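Local coordinates for type IV secretion system protein VirB11 (Brucella suis, PDB 2GZA), which binds and hydrolyses ATP as a hexameric ATPase of the VirB type IV secretion system, which contributes to virulence, at residues E48-R53 with D218-V223; S55-Y60 with D202-T207; L317-V322 with E342-P347; R170-E175 with K193-E198. All blocks are in the same frame, centred on the assembly; numbering follows the deposited sequence.

Contact 1: residues E48-R53 with D218-V223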
loop_
_atom_site.group_PDB
_atom_site.type_symbol
_atom_site.label_atom_id
_atom_site.label_comp_id
_atom_site.label_asym_id
_atom_site.label_seq_id
_atom_site.Cartn_x
_atom_site.Cartn_y
_atom_site.Cartn_z
ATOM N N GLU C 48 38.705 32.414 19.557
ATOM C CA GLU C 48 37.621 33.372 19.373
ATOM C C GLU C 48 36.273 32.907 19.892
ATOM O O GLU C 48 36.040 31.714 20.081
ATOM C CB GLU C 48 37.520 33.845 17.910
ATOM C CG GLU C 48 37.870 32.820 16.844
ATOM C CD GLU C 48 37.137 33.076 15.540
ATOM O OE1 GLU C 48 37.721 33.699 14.630
ATOM O OE2 GLU C 48 35.967 32.660 15.424
ATOM N N VAL C 49 35.407 33.878 20.164
ATOM C CA VAL C 49 34.011 33.607 20.469
ATOM C C VAL C 49 33.120 34.529 19.647
ATOM O O VAL C 49 33.498 35.658 19.331
ATOM C CB VAL C 49 33.675 33.707 21.995
ATOM C CG1 VAL C 49 34.854 33.305 22.850
ATOM C CG2 VAL C 49 33.192 35.090 22.377
ATOM N N PHE C 50 31.953 34.024 19.276
ATOM C CA PHE C 50 30.918 34.841 18.673
ATOM C C PHE C 50 29.678 34.778 19.548
ATOM O O PHE C 50 29.231 33.690 19.915
ATOM C CB PHE C 50 30.607 34.377 17.247
ATOM C CG PHE C 50 31.527 34.941 16.212
ATOM C CD1 PHE C 50 32.713 34.294 15.883
ATOM C CD2 PHE C 50 31.215 36.122 15.562
ATOM C CE1 PHE C 50 33.562 34.815 14.923
ATOM C CE2 PHE C 50 32.066 36.649 14.599
ATOM C CZ PHE C 50 33.240 35.990 14.279
ATOM N N CYS C 51 29.139 35.937 19.904
ATOM C CA CYS C 51 27.925 35.975 20.712
ATOM C C CYS C 51 26.794 36.767 20.068
ATOM O O CYS C 51 27.024 37.757 19.377
ATOM C CB CYS C 51 28.215 36.450 22.142
ATOM S SG CYS C 51 28.692 38.169 22.289
ATOM N N GLU C 52 25.574 36.289 20.277
ATOM C CA GLU C 52 24.379 36.927 19.751
ATOM C C GLU C 52 23.835 37.914 20.778
ATOM O O GLU C 52 23.385 37.513 21.859
ATOM C CB GLU C 52 23.323 35.874 19.401
ATOM C CG GLU C 52 21.940 36.445 19.114
ATOM C CD GLU C 52 20.992 35.430 18.503
ATOM O OE1 GLU C 52 21.354 34.812 17.479
ATOM O OE2 GLU C 52 19.873 35.263 19.037
ATOM N N ARG C 53 23.915 39.201 20.445
ATOM C CA ARG C 53 23.404 40.274 21.296
ATOM C C ARG C 53 21.946 40.516 21.001
ATOM O O ARG C 53 21.184 39.940 21.609
ATOM C CB ARG C 53 24.237 41.558 21.214
ATOM C CG ARG C 53 23.700 42.744 22.063
ATOM C CD ARG C 53 24.242 42.761 23.479
ATOM N NE ARG C 53 25.693 42.624 23.460
ATOM C CZ ARG C 53 26.468 42.553 24.537
ATOM N NH1 ARG C 53 25.954 42.628 25.761
ATOM N NH2 ARG C 53 27.772 42.412 24.376
ATOM N N ASP C 218 35.526 35.776 3.756
ATOM C CA ASP C 218 34.880 37.034 4.114
ATOM C C ASP C 218 33.755 36.853 5.127
ATOM O O ASP C 218 33.045 37.806 5.445
ATOM C CB ASP C 218 34.322 37.722 2.864
ATOM C CG ASP C 218 35.391 38.042 1.841
ATOM O OD1 ASP C 218 36.443 38.594 2.224
ATOM O OD2 ASP C 218 35.172 37.751 0.650
ATOM N N HIS C 219 33.577 35.634 5.621
ATOM C CA HIS C 219 32.557 35.368 6.629
ATOM C C HIS C 219 33.187 34.810 7.906
ATOM O O HIS C 219 33.207 33.599 8.097
ATOM C CB HIS C 219 31.519 34.391 6.089
ATOM C CG HIS C 219 30.707 34.921 4.953
ATOM N ND1 HIS C 219 29.519 35.597 5.140
ATOM C CD2 HIS C 219 30.896 34.848 3.611
ATOM C CE1 HIS C 219 29.020 35.931 3.965
ATOM N NE2 HIS C 219 29.836 35.492 3.021
ATOM N N PRO C 220 33.686 35.692 8.797
ATOM C CA PRO C 220 34.434 35.252 9.987
ATOM C C PRO C 220 33.663 34.277 10.881
ATOM O O PRO C 220 34.252 33.369 11.455
ATOM C CB PRO C 220 34.708 36.561 10.747
ATOM C CG PRO C 220 33.749 37.561 10.177
ATOM C CD PRO C 220 33.560 37.156 8.746
ATOM N N ASN C 221 32.356 34.472 10.984
ATOM C CA ASN C 221 31.511 33.626 11.815
ATOM C C ASN C 221 30.982 32.437 11.010
ATOM O O ASN C 221 29.877 32.487 10.469
ATOM C CB ASN C 221 30.367 34.460 12.414
ATOM C CG ASN C 221 29.565 33.719 13.482
ATOM O OD1 ASN C 221 29.781 32.538 13.743
ATOM N ND2 ASN C 221 28.623 34.421 14.096
ATOM N N HIS C 222 31.778 31.376 10.922
ATOM C CA HIS C 222 31.365 30.179 10.193
ATOM C C HIS C 222 31.895 28.895 10.811
ATOM O O HIS C 222 32.847 28.920 11.598
ATOM C CB HIS C 222 31.734 30.265 8.699
ATOM C CG HIS C 222 33.196 30.113 8.416
ATOM N ND1 HIS C 222 34.050 31.186 8.318
ATOM C CD2 HIS C 222 33.957 29.011 8.216
ATOM C CE1 HIS C 222 35.272 30.755 8.066
ATOM N NE2 HIS C 222 35.241 29.438 8.002
ATOM N N VAL C 223 31.260 27.783 10.450
ATOM C CA VAL C 223 31.709 26.450 10.847
ATOM C C VAL C 223 31.643 25.535 9.627
ATOM O O VAL C 223 30.599 25.458 8.973
ATOM C CB VAL C 223 30.847 25.869 12.013
ATOM C CG1 VAL C 223 31.252 24.442 12.328
ATOM C CG2 VAL C 223 30.971 26.732 13.266
HETATM O O HOH W 1 34.823 31.805 13.188
#
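Phe50 and Asn221 bring the backbones of 48-53 and 218-223 closest, CA to CA 7.0 Å, with no hydrogen bond between them: the loop leading into strand 222-226, one of the parallel strands of the P-loop ATPase domain, here meets strand 48-52 of the antiparallel sheet. The side chains of Phe50 and Asn221 run antiparallel alongside one another, amide stacked on ring with their planes 17° apart. Asn221 CB sits over one face of the ring, 3.6 Å from its centroid, a CH-pi contact. Phe50 CD2 is 3.4 Å from Asn221 ND2, and at the far end Phe50 CZ touches Pro220 CB at 3.9 Å. The Asn221 amide reaches the ring because its CG is swung opposite the backbone N (chi1 -170°). Glu48 OE2 takes a hydrogen bond from a water, whose bond to Pro220 O is doubtfully short. The polar end of the stacked amide is held from the loop that follows strand 40-43, where Asn44 ND2 donates to Asn221 OD1.

Contact 2: residues S55-Y60 with D202-T207; sequences SAWEYY and DQRLIT
Trp57 and Arg204 carry this contact, an indole laid against the aliphatic stem of an arginine where the antiparallel sheet of strand 57-61 faces the start of strand 205-209 in the P-loop ATPase fold. Arg204 CD stands over one face of the six-membered ring, offset toward its rim, 4.1 Å from the centroid and 27° off the normal, so the touch is a CH-pi contact. Its nearest ring atom is Trp57 CZ2, 3.7 Å from Arg204 CD, while Arg204 CB lies 3.9 Å from Trp57 NE1. The guanidinium itself is tilted 34° from the indole plane; the methylenes do the packing. What sets this up is the extended arginine: with chi1 at 177° the chain leaves on the far side from its own N and runs straight on to NE, carrying CD along the indole and the charged head beyond it. There the head finds partners in the next shell. Trp57 is in turn backed by its own sheet, touching Phe50 and Glu52 on strand 48-52 and Glu40 and Cys42 on strand 40-43. The backbone N of Arg204 donates to Thr254 OG1. Closing the second shell, two bonds together hold the orientation of the guanidinium beside the ring, Arg204 NH2 to Asn44 OD1 and Arg204 NE to Asn221 OD1.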
loop_
_atom_site.group_PDB
_atom_site.type_symbol
_atom_site.label_atom_id
_atom_site.label_comp_id
_atom_site.label_asym_id
_atom_site.label_seq_id
_atom_site.Cartn_x
_atom_site.Cartn_y
_atom_site.Cartn_z
ATOM N N SER C 55 19.982 39.641 18.340
ATOM C CA SER C 55 19.893 38.969 17.041
ATOM C C SER C 55 21.039 39.395 16.104
ATOM O O SER C 55 20.978 39.215 14.884
ATOM C CB SER C 55 18.503 39.192 16.440
ATOM O OG SER C 55 17.497 39.012 17.440
ATOM N N ALA C 56 22.091 39.942 16.704
ATOM C CA ALA C 56 23.280 40.369 15.976
ATOM C C ALA C 56 24.525 39.741 16.582
ATOM O O ALA C 56 24.654 39.656 17.807
ATOM C CB ALA C 56 23.388 41.883 15.991
ATOM N N TRP C 57 25.440 39.303 15.724
ATOM C CA TRP C 57 26.632 38.628 16.200
ATOM C C TRP C 57 27.770 39.588 16.477
ATOM O O TRP C 57 27.943 40.577 15.774
ATOM C CB TRP C 57 27.055 37.527 15.239
ATOM C CG TRP C 57 26.114 36.381 15.269
ATOM C CD1 TRP C 57 25.063 36.172 14.439
ATOM C CD2 TRP C 57 26.116 35.291 16.196
ATOM N NE1 TRP C 57 24.414 35.018 14.776
ATOM C CE2 TRP C 57 25.039 34.453 15.850
ATOM C CE3 TRP C 57 26.930 34.939 17.282
ATOM C CZ2 TRP C 57 24.742 33.284 16.553
ATOM C CZ3 TRP C 57 26.641 33.772 17.977
ATOM C CH2 TRP C 57 25.553 32.959 17.606
ATOM N N GLU C 58 28.527 39.283 17.525
ATOM C CA GLU C 58 29.668 40.088 17.943
ATOM C C GLU C 58 30.892 39.202 18.071
ATOM O O GLU C 58 30.801 38.094 18.597
ATOM C CB GLU C 58 29.391 40.769 19.289
ATOM C CG GLU C 58 28.052 41.485 19.389
ATOM C CD GLU C 58 28.003 42.472 20.536
ATOM O OE1 GLU C 58 28.538 43.591 20.387
ATOM O OE2 GLU C 58 27.423 42.140 21.583
ATOM N N TYR C 59 32.027 39.694 17.591
ATOM C CA TYR C 59 33.289 38.966 17.658
ATOM C C TYR C 59 34.103 39.381 18.889
ATOM O O TYR C 59 34.189 40.559 19.205
ATOM C CB TYR C 59 34.079 39.190 16.356
ATOM C CG TYR C 59 35.514 38.721 16.388
ATOM C CD1 TYR C 59 35.838 37.397 16.109
ATOM C CD2 TYR C 59 36.550 39.605 16.692
ATOM C CE1 TYR C 59 37.154 36.959 16.132
ATOM C CE2 TYR C 59 37.867 39.174 16.724
ATOM C CZ TYR C 59 38.160 37.848 16.444
ATOM O OH TYR C 59 39.460 37.406 16.468
ATOM N N TYR C 60 34.683 38.405 19.575
ATOM C CA TYR C 60 35.610 38.661 20.679
ATOM C C TYR C 60 36.805 37.728 20.626
ATOM O O TYR C 60 36.663 36.518 20.436
ATOM C CB TYR C 60 34.914 38.540 22.031
ATOM C CG TYR C 60 33.848 39.577 22.253
ATOM C CD1 TYR C 60 32.504 39.262 22.080
ATOM C CD2 TYR C 60 34.178 40.883 22.615
ATOM C CE1 TYR C 60 31.516 40.212 22.276
ATOM C CE2 TYR C 60 33.189 41.842 22.813
ATOM C CZ TYR C 60 31.861 41.493 22.642
ATOM O OH TYR C 60 30.876 42.423 22.830
ATOM N N ASP C 202 28.221 39.518 7.956
ATOM C CA ASP C 202 27.977 39.458 9.399
ATOM C C ASP C 202 27.021 38.336 9.811
ATOM O O ASP C 202 26.659 38.211 10.988
ATOM C CB ASP C 202 27.469 40.811 9.916
ATOM C CG ASP C 202 26.113 41.198 9.341
ATOM O OD1 ASP C 202 25.716 40.655 8.286
ATOM O OD2 ASP C 202 25.442 42.057 9.954
ATOM N N GLN C 203 26.611 37.529 8.836
ATOM C CA GLN C 203 25.708 36.415 9.090
ATOM C C GLN C 203 26.478 35.143 9.411
ATOM O O GLN C 203 27.564 34.912 8.882
ATOM C CB GLN C 203 24.779 36.195 7.901
ATOM C CG GLN C 203 23.710 37.272 7.746
ATOM C CD GLN C 203 22.699 36.964 6.651
ATOM O OE1 GLN C 203 22.676 35.872 6.090
ATOM N NE2 GLN C 203 21.859 37.935 6.344
ATOM N N ARG C 204 25.919 34.324 10.288
ATOM C CA ARG C 204 26.568 33.090 10.691
ATOM C C ARG C 204 26.272 31.977 9.683
ATOM O O ARG C 204 25.108 31.685 9.416
ATOM C CB ARG C 204 26.128 32.696 12.104
ATOM C CG ARG C 204 26.711 31.381 12.584
ATOM C CD ARG C 204 26.528 31.200 14.065
ATOM N NE ARG C 204 27.572 30.336 14.609
ATOM C CZ ARG C 204 27.354 29.154 15.168
ATOM N NH1 ARG C 204 26.121 28.682 15.285
ATOM N NH2 ARG C 204 28.369 28.455 15.631
ATOM N N LEU C 205 27.322 31.361 9.138
ATOM C CA LEU C 205 27.169 30.322 8.110
ATOM C C LEU C 205 27.745 28.984 8.540
ATOM O O LEU C 205 28.778 28.915 9.201
ATOM C CB LEU C 205 27.796 30.746 6.775
ATOM C CG LEU C 205 27.464 32.127 6.205
ATOM C CD1 LEU C 205 28.148 32.332 4.862
ATOM C CD2 LEU C 205 25.977 32.321 6.066
ATOM N N ILE C 206 27.058 27.920 8.158
ATOM C CA ILE C 206 27.536 26.571 8.391
ATOM C C ILE C 206 27.507 25.792 7.072
ATOM O O ILE C 206 26.462 25.681 6.440
ATOM C CB ILE C 206 26.716 25.868 9.503
ATOM C CG1 ILE C 206 26.783 26.689 10.807
ATOM C CG2 ILE C 206 27.211 24.437 9.705
ATOM C CD1 ILE C 206 26.121 26.062 12.022
ATOM N N THR C 207 28.667 25.290 6.651
ATOM C CA THR C 207 28.768 24.497 5.435
ATOM C C THR C 207 28.775 23.031 5.797
ATOM O O THR C 207 29.331 22.653 6.823
ATOM C CB THR C 207 30.035 24.818 4.602
ATOM O OG1 THR C 207 31.209 24.589 5.388
ATOM C CG2 THR C 207 30.010 26.249 4.122
#

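Contact 3: residues L317-V322 with E342-P347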
loop_
_atom_site.group_PDB
_atom_site.type_symbol
_atom_site.label_atom_id
_atom_site.label_comp_id
_atom_site.label_asym_id
_atom_site.label_seq_id
_atom_site.Cartn_x
_atom_site.Cartn_y
_atom_site.Cartn_z
ATOM N N LEU C 317 6.038 19.645 -1.201
ATOM C CA LEU C 317 7.035 20.084 -0.227
ATOM C C LEU C 317 8.209 20.791 -0.891
ATOM O O LEU C 317 8.668 21.817 -0.406
ATOM C CB LEU C 317 7.514 18.915 0.643
ATOM C CG LEU C 317 6.843 18.793 2.014
ATOM C CD1 LEU C 317 6.865 20.123 2.789
ATOM C CD2 LEU C 317 5.437 18.311 1.883
ATOM N N LEU C 318 8.671 20.235 -2.008
ATOM C CA LEU C 318 9.738 20.840 -2.788
ATOM C C LEU C 318 9.390 22.255 -3.256
ATOM O O LEU C 318 10.227 23.157 -3.197
ATOM C CB LEU C 318 10.090 19.970 -4.000
ATOM C CG LEU C 318 11.211 18.925 -3.934
ATOM C CD1 LEU C 318 12.062 19.060 -2.679
ATOM C CD2 LEU C 318 10.669 17.528 -4.049
ATOM N N TYR C 319 8.157 22.437 -3.717
ATOM C CA TYR C 319 7.702 23.740 -4.183
ATOM C C TYR C 319 7.499 24.762 -3.071
ATOM O O TYR C 319 7.654 25.962 -3.303
ATOM C CB TYR C 319 6.428 23.623 -5.024
ATOM C CG TYR C 319 6.610 22.958 -6.378
ATOM C CD1 TYR C 319 5.661 22.065 -6.866
ATOM C CD2 TYR C 319 7.729 23.224 -7.172
ATOM C CE1 TYR C 319 5.819 21.448 -8.103
ATOM C CE2 TYR C 319 7.896 22.608 -8.408
ATOM C CZ TYR C 319 6.934 21.725 -8.865
ATOM O OH TYR C 319 7.090 21.118 -10.093
ATOM N N LEU C 320 7.153 24.292 -1.876
ATOM C CA LEU C 320 6.982 25.165 -0.723
ATOM C C LEU C 320 8.312 25.633 -0.160
ATOM O O LEU C 320 8.398 26.701 0.444
ATOM C CB LEU C 320 6.183 24.446 0.357
ATOM C CG LEU C 320 4.687 24.293 0.085
ATOM C CD1 LEU C 320 4.076 23.366 1.097
ATOM C CD2 LEU C 320 3.970 25.637 0.094
ATOM N N VAL C 321 9.344 24.834 -0.387
ATOM C CA VAL C 321 10.637 25.003 0.249
ATOM C C VAL C 321 11.678 25.599 -0.705
ATOM O O VAL C 321 12.513 26.399 -0.292
ATOM C CB VAL C 321 11.098 23.644 0.820
ATOM C CG1 VAL C 321 12.610 23.516 0.837
ATOM C CG2 VAL C 321 10.506 23.439 2.192
ATOM N N VAL C 322 11.623 25.216 -1.975
ATOM C CA VAL C 322 12.631 25.635 -2.953
ATOM C C VAL C 322 12.128 26.813 -3.763
ATOM O O VAL C 322 11.164 26.686 -4.513
ATOM C CB VAL C 322 13.051 24.471 -3.919
ATOM C CG1 VAL C 322 14.019 24.973 -4.980
ATOM C CG2 VAL C 322 13.682 23.320 -3.147
ATOM N N GLU C 342 18.398 28.230 -17.733
ATOM C CA GLU C 342 17.089 28.565 -17.205
ATOM C C GLU C 342 17.230 28.984 -15.753
ATOM O O GLU C 342 18.077 28.466 -15.032
ATOM C CB GLU C 342 16.165 27.343 -17.312
ATOM C CG GLU C 342 14.705 27.577 -16.892
ATOM C CD GLU C 342 13.872 26.291 -16.833
ATOM O OE1 GLU C 342 12.731 26.355 -16.312
ATOM O OE2 GLU C 342 14.344 25.221 -17.297
ATOM N N VAL C 343 16.406 29.936 -15.341
ATOM C CA VAL C 343 16.230 30.261 -13.937
ATOM C C VAL C 343 14.760 30.037 -13.634
ATOM O O VAL C 343 13.889 30.648 -14.250
ATOM C CB VAL C 343 16.623 31.712 -13.616
ATOM C CG1 VAL C 343 16.268 32.050 -12.182
ATOM C CG2 VAL C 343 18.103 31.930 -13.868
ATOM N N TRP C 344 14.490 29.138 -12.706
ATOM C CA TRP C 344 13.133 28.826 -12.334
ATOM C C TRP C 344 12.780 29.585 -11.056
ATOM O O TRP C 344 13.510 29.533 -10.067
ATOM C CB TRP C 344 12.980 27.308 -12.180
ATOM C CG TRP C 344 11.610 26.872 -11.804
ATOM C CD1 TRP C 344 10.628 26.454 -12.648
ATOM C CD2 TRP C 344 11.062 26.811 -10.483
ATOM N NE1 TRP C 344 9.498 26.137 -11.935
ATOM C CE2 TRP C 344 9.734 26.348 -10.603
ATOM C CE3 TRP C 344 11.560 27.107 -9.207
ATOM C CZ2 TRP C 344 8.896 26.177 -9.502
ATOM C CZ3 TRP C 344 10.724 26.936 -8.104
ATOM C CH2 TRP C 344 9.404 26.475 -8.262
ATOM N N TYR C 345 11.664 30.301 -11.099
ATOM C CA TYR C 345 11.140 31.025 -9.952
ATOM C C TYR C 345 9.634 31.161 -10.123
ATOM O O TYR C 345 9.175 31.773 -11.081
ATOM C CB TYR C 345 11.821 32.391 -9.835
ATOM C CG TYR C 345 11.343 33.261 -8.698
ATOM C CD1 TYR C 345 11.408 32.824 -7.378
ATOM C CD2 TYR C 345 10.847 34.539 -8.941
ATOM C CE1 TYR C 345 10.979 33.638 -6.331
ATOM C CE2 TYR C 345 10.411 35.356 -7.902
ATOM C CZ TYR C 345 10.481 34.900 -6.604
ATOM O OH TYR C 345 10.053 35.712 -5.581
ATOM N N ASP C 346 8.870 30.576 -9.206
ATOM C CA ASP C 346 7.413 30.606 -9.293
ATOM C C ASP C 346 6.726 30.765 -7.924
ATOM O O ASP C 346 6.124 29.816 -7.423
ATOM C CB ASP C 346 6.918 29.354 -10.029
ATOM C CG ASP C 346 5.483 29.471 -10.514
ATOM O OD1 ASP C 346 4.886 30.571 -10.451
ATOM O OD2 ASP C 346 4.948 28.442 -10.968
ATOM N N PRO C 347 6.796 31.976 -7.331
ATOM C CA PRO C 347 6.209 32.228 -6.006
ATOM C C PRO C 347 4.688 32.106 -6.029
ATOM O O PRO C 347 4.059 31.895 -4.991
ATOM C CB PRO C 347 6.634 33.665 -5.697
ATOM C CG PRO C 347 6.913 34.275 -7.018
ATOM C CD PRO C 347 7.425 33.180 -7.894
#
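Tyr319 and Val322, at the end of helix 311-321, meet Trp344 of strand 339-345 in the P-loop ATPase domain, the backbones coming within 8.6 Å between Tyr319 CA and Asp346 CA. Val322 is the first residue to leave the helical path, and Asp346 is the N-cap of the helix that follows the strand. The gap is bridged mainly by the Trp344 side chain. A chi1 of -180° carries its indole away from the strand's own N and toward the helix, and the six-membered ring reaches Tyr319 with CH2 and CZ2, and Val322 O with CZ3. The Tyr319 and Trp344 side chains meet roughly perpendicular, yet their ring planes are only 25° apart. The rings are displaced along one another, with centroids 5.8 Å apart and little overlap, and the touch is made by Tyr319 CD2 against Trp344 CH2 at 3.8 Å. Val322 O comes up at the indole edge, near its plane, 3.6 Å from Trp344 CZ3. The phenol oxygen is engaged one helical turn back, by Arg315 NH2. Phe293 of helix 289-300 joins both aromatics, meeting Trp344 edge-to-face. Strand 339-345 is an edge strand of the mixed sheet, antiparallel to strand 324-331, so the contact ties helix 311-321 across to the rim of that sheet, while Leu317 and Leu320 of the same helix pack on a second subunit.

Contact 4: residues R170-E175 with K193-E198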
loop_
_atom_site.group_PDB
_atom_site.type_symbol
_atom_site.label_atom_id
_atom_site.label_comp_id
_atom_site.label_asym_id
_atom_site.label_seq_id
_atom_site.Cartn_x
_atom_site.Cartn_y
_atom_site.Cartn_z
ATOM N N ARG C 170 19.762 39.608 -5.618
ATOM C CA ARG C 170 18.605 39.929 -4.791
ATOM C C ARG C 170 18.040 38.705 -4.085
ATOM O O ARG C 170 17.701 38.777 -2.903
ATOM C CB ARG C 170 17.512 40.638 -5.597
ATOM C CG ARG C 170 17.790 42.121 -5.881
ATOM C CD ARG C 170 17.934 42.950 -4.601
ATOM N NE ARG C 170 16.652 43.239 -3.961
ATOM C CZ ARG C 170 16.478 43.463 -2.658
ATOM N NH1 ARG C 170 17.503 43.419 -1.817
ATOM N NH2 ARG C 170 15.266 43.719 -2.194
ATOM N N ALA C 171 17.957 37.586 -4.805
ATOM C CA ALA C 171 17.448 36.333 -4.243
ATOM C C ALA C 171 18.222 35.897 -3.003
ATOM O O ALA C 171 17.615 35.472 -2.024
ATOM C CB ALA C 171 17.441 35.232 -5.293
ATOM N N VAL C 172 19.549 36.027 -3.052
ATOM C CA VAL C 172 20.417 35.712 -1.914
ATOM C C VAL C 172 20.203 36.705 -0.771
ATOM O O VAL C 172 20.170 36.318 0.396
ATOM C CB VAL C 172 21.918 35.681 -2.306
ATOM C CG1 VAL C 172 22.772 35.379 -1.096
ATOM C CG2 VAL C 172 22.186 34.650 -3.405
ATOM N N GLN C 173 20.053 37.979 -1.119
ATOM C CA GLN C 173 19.852 39.051 -0.138
ATOM C C GLN C 173 18.501 38.908 0.528
ATOM O O GLN C 173 18.352 39.177 1.717
ATOM C CB GLN C 173 19.950 40.417 -0.807
ATOM C CG GLN C 173 21.356 40.785 -1.239
ATOM C CD GLN C 173 21.431 42.082 -2.023
ATOM O OE1 GLN C 173 22.515 42.627 -2.222
ATOM N NE2 GLN C 173 20.286 42.582 -2.471
ATOM N N LEU C 174 17.531 38.466 -0.264
ATOM C CA LEU C 174 16.168 38.219 0.188
ATOM C C LEU C 174 15.987 36.808 0.749
ATOM O O LEU C 174 14.860 36.358 0.968
ATOM C CB LEU C 174 15.186 38.459 -0.962
ATOM C CG LEU C 174 14.453 39.801 -1.097
ATOM C CD1 LEU C 174 15.089 40.926 -0.284
ATOM C CD2 LEU C 174 14.336 40.191 -2.569
ATOM N N GLU C 175 17.103 36.113 0.953
ATOM C CA GLU C 175 17.132 34.824 1.645
ATOM C C GLU C 175 16.254 33.742 1.013
ATOM O O GLU C 175 15.708 32.895 1.709
ATOM C CB GLU C 175 16.803 35.008 3.134
ATOM C CG GLU C 175 17.834 35.865 3.860
ATOM C CD GLU C 175 17.406 36.259 5.258
ATOM O OE1 GLU C 175 16.214 36.065 5.605
ATOM O OE2 GLU C 175 18.267 36.764 6.010
ATOM N N LYS C 193 29.534 29.212 -4.931
ATOM C CA LYS C 193 30.493 30.079 -4.235
ATOM C C LYS C 193 30.325 31.554 -4.602
ATOM O O LYS C 193 30.479 32.426 -3.746
ATOM C CB LYS C 193 31.934 29.633 -4.492
ATOM C CG LYS C 193 32.318 28.353 -3.774
ATOM C CD LYS C 193 33.802 28.312 -3.432
ATOM C CE LYS C 193 34.643 27.831 -4.600
ATOM N NZ LYS C 193 36.012 27.436 -4.164
ATOM N N ALA C 194 30.011 31.825 -5.866
ATOM C CA ALA C 194 29.728 33.187 -6.301
ATOM C C ALA C 194 28.507 33.728 -5.572
ATOM O O ALA C 194 28.498 34.871 -5.136
ATOM C CB ALA C 194 29.521 33.241 -7.807
ATOM N N LEU C 195 27.483 32.895 -5.437
ATOM C CA LEU C 195 26.246 33.282 -4.756
ATOM C C LEU C 195 26.436 33.496 -3.258
ATOM O O LEU C 195 25.763 34.332 -2.650
ATOM C CB LEU C 195 25.140 32.248 -4.996
ATOM C CG LEU C 195 24.555 32.126 -6.404
ATOM C CD1 LEU C 195 23.618 30.938 -6.483
ATOM C CD2 LEU C 195 23.842 33.401 -6.836
ATOM N N MET C 196 27.351 32.735 -2.669
ATOM C CA MET C 196 27.665 32.844 -1.248
ATOM C C MET C 196 28.348 34.162 -0.910
ATOM O O MET C 196 28.225 34.655 0.215
ATOM C CB MET C 196 28.523 31.665 -0.801
ATOM C CG MET C 196 27.738 30.424 -0.405
ATOM S SD MET C 196 28.648 28.866 -0.595
ATOM C CE MET C 196 30.190 29.221 0.225
ATOM N N GLN C 197 29.058 34.733 -1.878
ATOM C CA GLN C 197 29.704 36.028 -1.683
ATOM C C GLN C 197 28.683 37.161 -1.565
ATOM O O GLN C 197 29.009 38.256 -1.128
ATOM C CB GLN C 197 30.718 36.298 -2.795
ATOM C CG GLN C 197 31.963 35.415 -2.738
ATOM C CD GLN C 197 32.684 35.483 -1.396
ATOM O OE1 GLN C 197 32.832 34.473 -0.710
ATOM N NE2 GLN C 197 33.125 36.676 -1.015
ATOM N N GLU C 198 27.442 36.877 -1.945
ATOM C CA GLU C 198 26.347 37.844 -1.857
ATOM C C GLU C 198 25.659 37.834 -0.492
ATOM O O GLU C 198 24.844 38.710 -0.200
ATOM C CB GLU C 198 25.310 37.599 -2.958
ATOM C CG GLU C 198 25.853 37.650 -4.381
ATOM C CD GLU C 198 26.571 38.950 -4.714
ATOM O OE1 GLU C 198 27.607 38.883 -5.413
ATOM O OE2 GLU C 198 26.109 40.035 -4.286
#
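Val172 O is gripped by two groups: a weak bond from Glu175 N (3.1 Å) and one from Arg255 NH2. The first belongs to the Schellman motif that ends helix 164-173, in which Glu175, at positive phi, is the C-prime residue. From the same Val172 the side chain points across to the end of helix 188-196, the helix whose first residues belong to the predicted ATP-binding P-loop. Both its methyls close on one carbonyl, Leu195 O. Val172 CG1 lies 3.5 Å from Leu195 O and 3.9 Å from Glu198 CB. Val172 CG2 also approaches that carbonyl and meets Leu195 CD2 at 4.0 Å. Leu195 O has its hydrogen bond within its own segment, from Glu198 N at 3.1 Å, and the methyls pack on an acceptor already served. At the margin Gln173 CG comes within 4.2 Å of Glu198 O. Glu198 bends at its second torsion (chi2 -56°), and its carboxylate is held by Arg169 through a salt bridge of OE2 with NE. Both Val172 and Leu195 also rest on Ile178 of strand 178-182, and Leu129 of the third subunit packs on Glu198. No hydrogen bond joins 170-175 to 193-198; methyl and methylene surfaces meet around a carbonyl bonded within its own segment, so the contact is apolar and non-directional, and the Glu198 carboxylate makes its salt bridge away from it.

In the fold
Contacts 1 and 2 work as one interface: their centres are 4 Å apart, neighbouring strands 48-52 and 57-61 face neighbouring strands 205-209 and 222-226, and a salt bridge of Arg53 with Glu58 ties them within the antiparallel sheet. Both set an aromatic face against a polar residue whose head bonds further on. Contact 4 reaches contact 1 through Gln197 and Asp218, but packs aliphatic helix ends. Contact 3 lies on the opposite side of the chain's centre from contacts 1 and 2, centres about 31 and 28 Å away, and brings aromatics together at a sheet rim. All four are partly buried; contacts 3 and 4 come within about 7 Å of each other without touching, and both meet a second subunit.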